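Local coordinates for RNA polymerase sigma-H factor (Fusobacterium nucleatum subsp. nucleatum, PDB 3MZY), which probably acts as a sigma-70 family initiation factor that directs RNA polymerase to specific promoters and is then released, at residues K112-V117 / Q146-K151. Residues are numbered along the deposited sequence; the frame is centred on the assembly and turned at random.
Sequences KFEKEV and QRIRKK
Glu114 OE2 accepts two salt-bridging hydrogen bonds, from Arg147 NE at 2.8 Å and from Lys151 NZ at 2.7 Å. The donors use different lone pairs: arginine takes the anti one, with an N-H...O angle of 155° and the oxygen close to the guanidinium plane, and lysine the syn one. In Arg147 a bend at chi3 (-52°) brings NE back toward the carboxylate. The other oxygen, Glu114 OE1, is also engaged, by the backbone N of Ser111 and by a water that accepts from Lys151 NZ; both bonds would limit rotation of the carboxylate. The axes of segments 112-117 and 146-151 approach to 10.5 Å, with N-to-C directions 100° apart; helix 112-121 thus packs across helix 138-159 in what is probably a region 4-like helical domain, whose helix-turn-helix would comprise 127-134 and 138-159. Beside these tight bridges lies the buried apolar part, where Ile148 CD1 is 3.5 Å from Glu114 O and 3.9 Å from Val117 CG1; Phe110 touches Ile148, and Leu134 touches Val117. Toward the partly exposed flank contact is looser: Arg147 NH2 sits 4.0 Å from Phe113 CD2, approaching the ring obliquely, whereas Lys136 makes a cation-pi contact with that ring.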
loop_
_atom_site.group_PDB
_atom_site.type_symbol
_atom_site.label_atom_id
_atom_site.label_comp_id
_atom_site.label_asym_id
_atom_site.label_seq_id
_atom_site.Cartn_x
_atom_site.Cartn_y
_atom_site.Cartn_z
ATOM N N LYS A 112 -2.873 2.107 -15.638
ATOM C CA LYS A 112 -2.175 3.383 -15.458
ATOM C C LYS A 112 -2.795 4.208 -14.296
ATOM O O LYS A 112 -2.070 4.753 -13.457
ATOM C CB LYS A 112 -2.207 4.185 -16.755
ATOM C CG LYS A 112 -1.329 5.410 -16.736
ATOM C CD LYS A 112 -1.926 6.530 -17.578
ATOM C CE LYS A 112 -0.914 7.627 -17.776
ATOM N NZ LYS A 112 -1.577 8.858 -18.259
ATOM N N PHE A 113 -4.129 4.272 -14.246
ATOM C CA PHE A 113 -4.862 4.949 -13.161
ATOM C C PHE A 113 -4.535 4.334 -11.788
ATOM O O PHE A 113 -4.175 5.048 -10.850
ATOM C CB PHE A 113 -6.381 4.928 -13.445
ATOM C CG PHE A 113 -7.208 5.800 -12.516
ATOM C CD1 PHE A 113 -6.652 6.916 -11.875
ATOM C CD2 PHE A 113 -8.560 5.515 -12.312
ATOM C CE1 PHE A 113 -7.414 7.731 -11.022
ATOM C CE2 PHE A 113 -9.348 6.323 -11.475
ATOM C CZ PHE A 113 -8.765 7.442 -10.812
ATOM N N GLU A 114 -4.639 3.017 -11.686
ATOM C CA GLU A 114 -4.285 2.306 -10.455
ATOM C C GLU A 114 -2.842 2.582 -10.014
ATOM O O GLU A 114 -2.579 2.780 -8.822
ATOM C CB GLU A 114 -4.538 0.812 -10.619
ATOM C CG GLU A 114 -6.001 0.440 -10.591
ATOM C CD GLU A 114 -6.287 -0.958 -11.157
ATOM O OE1 GLU A 114 -5.362 -1.585 -11.745
ATOM O OE2 GLU A 114 -7.449 -1.426 -11.025
ATOM N N LYS A 115 -1.919 2.632 -10.973
ATOM C CA LYS A 115 -0.521 2.960 -10.684
ATOM C C LYS A 115 -0.339 4.406 -10.206
ATOM O O LYS A 115 0.495 4.680 -9.326
ATOM C CB LYS A 115 0.359 2.727 -11.905
ATOM C CG LYS A 115 0.606 1.256 -12.225
ATOM C CD LYS A 115 1.150 1.164 -13.623
ATOM C CE LYS A 115 1.759 -0.156 -13.873
ATOM N NZ LYS A 115 2.100 -0.319 -15.330
ATOM N N GLU A 116 -1.095 5.325 -10.804
ATOM C CA GLU A 116 -0.998 6.742 -10.450
ATOM C C GLU A 116 -1.455 6.927 -9.005
ATOM O O GLU A 116 -0.823 7.649 -8.248
ATOM C CB GLU A 116 -1.856 7.606 -11.381
ATOM C CG GLU A 116 -1.246 7.912 -12.732
ATOM C CD GLU A 116 -2.206 8.685 -13.645
ATOM O OE1 GLU A 116 -1.738 9.600 -14.369
ATOM O OE2 GLU A 116 -3.432 8.385 -13.641
ATOM N N VAL A 117 -2.542 6.247 -8.642
ATOM C CA VAL A 117 -3.091 6.291 -7.292
ATOM C C VAL A 117 -2.133 5.654 -6.280
ATOM O O VAL A 117 -1.854 6.222 -5.218
ATOM C CB VAL A 117 -4.504 5.630 -7.233
ATOM C CG1 VAL A 117 -4.926 5.346 -5.777
ATOM C CG2 VAL A 117 -5.547 6.527 -7.928
ATOM N N GLN A 146 -9.744 0.690 -3.672
ATOM C CA GLN A 146 -10.483 -0.495 -3.321
ATOM C C GLN A 146 -10.156 -1.624 -4.301
ATOM O O GLN A 146 -10.059 -2.788 -3.903
ATOM C CB GLN A 146 -11.982 -0.192 -3.314
ATOM C CG GLN A 146 -12.844 -1.293 -2.707
ATOM C CD GLN A 146 -12.862 -1.233 -1.188
ATOM O OE1 GLN A 146 -12.717 -0.155 -0.594
ATOM N NE2 GLN A 146 -13.035 -2.390 -0.550
ATOM N N ARG A 147 -9.993 -1.274 -5.577
ATOM C CA ARG A 147 -9.541 -2.238 -6.594
ATOM C C ARG A 147 -8.122 -2.685 -6.335
ATOM O O ARG A 147 -7.808 -3.859 -6.501
ATOM C CB ARG A 147 -9.604 -1.650 -8.001
ATOM C CG ARG A 147 -10.965 -1.636 -8.626
ATOM C CD ARG A 147 -10.831 -1.489 -10.140
ATOM N NE ARG A 147 -9.992 -0.360 -10.554
ATOM C CZ ARG A 147 -10.354 0.924 -10.454
ATOM N NH1 ARG A 147 -11.536 1.230 -9.930
ATOM N NH2 ARG A 147 -9.534 1.904 -10.852
ATOM N N ILE A 148 -7.260 -1.751 -5.929
ATOM C CA ILE A 148 -5.878 -2.096 -5.534
ATOM C C ILE A 148 -5.893 -3.136 -4.389
ATOM O O ILE A 148 -5.131 -4.112 -4.411
ATOM C CB ILE A 148 -5.037 -0.837 -5.148
ATOM C CG1 ILE A 148 -4.830 0.071 -6.365
ATOM C CG2 ILE A 148 -3.683 -1.241 -4.550
ATOM C CD1 ILE A 148 -4.297 1.463 -6.032
ATOM N N ARG A 149 -6.766 -2.914 -3.405
ATOM C CA ARG A 149 -6.987 -3.849 -2.300
ATOM C C ARG A 149 -7.420 -5.258 -2.753
ATOM O O ARG A 149 -6.743 -6.221 -2.444
ATOM C CB ARG A 149 -8.016 -3.281 -1.315
ATOM C CG ARG A 149 -8.329 -4.193 -0.140
ATOM C CD ARG A 149 -9.664 -3.862 0.493
ATOM N NE ARG A 149 -10.203 -4.997 1.240
ATOM C CZ ARG A 149 -11.342 -4.969 1.932
ATOM N NH1 ARG A 149 -12.076 -3.859 1.973
ATOM N NH2 ARG A 149 -11.753 -6.050 2.587
ATOM N N LYS A 150 -8.543 -5.371 -3.461
ATOM C CA LYS A 150 -9.060 -6.670 -3.871
ATOM C C LYS A 150 -8.053 -7.419 -4.764
ATOM O O LYS A 150 -7.790 -8.599 -4.540
ATOM C CB LYS A 150 -10.433 -6.543 -4.556
ATOM N N LYS A 151 -7.464 -6.722 -5.736
ATOM C CA LYS A 151 -6.507 -7.348 -6.648
ATOM C C LYS A 151 -5.257 -7.786 -5.920
ATOM O O LYS A 151 -4.673 -8.832 -6.241
ATOM C CB LYS A 151 -6.162 -6.428 -7.822
ATOM C CG LYS A 151 -7.302 -6.317 -8.833
ATOM C CD LYS A 151 -7.062 -5.154 -9.778
ATOM C CE LYS A 151 -8.293 -4.932 -10.646
ATOM N NZ LYS A 151 -8.051 -3.921 -11.697
HETATM O O HOH W 1 -5.549 -3.551 -13.418
#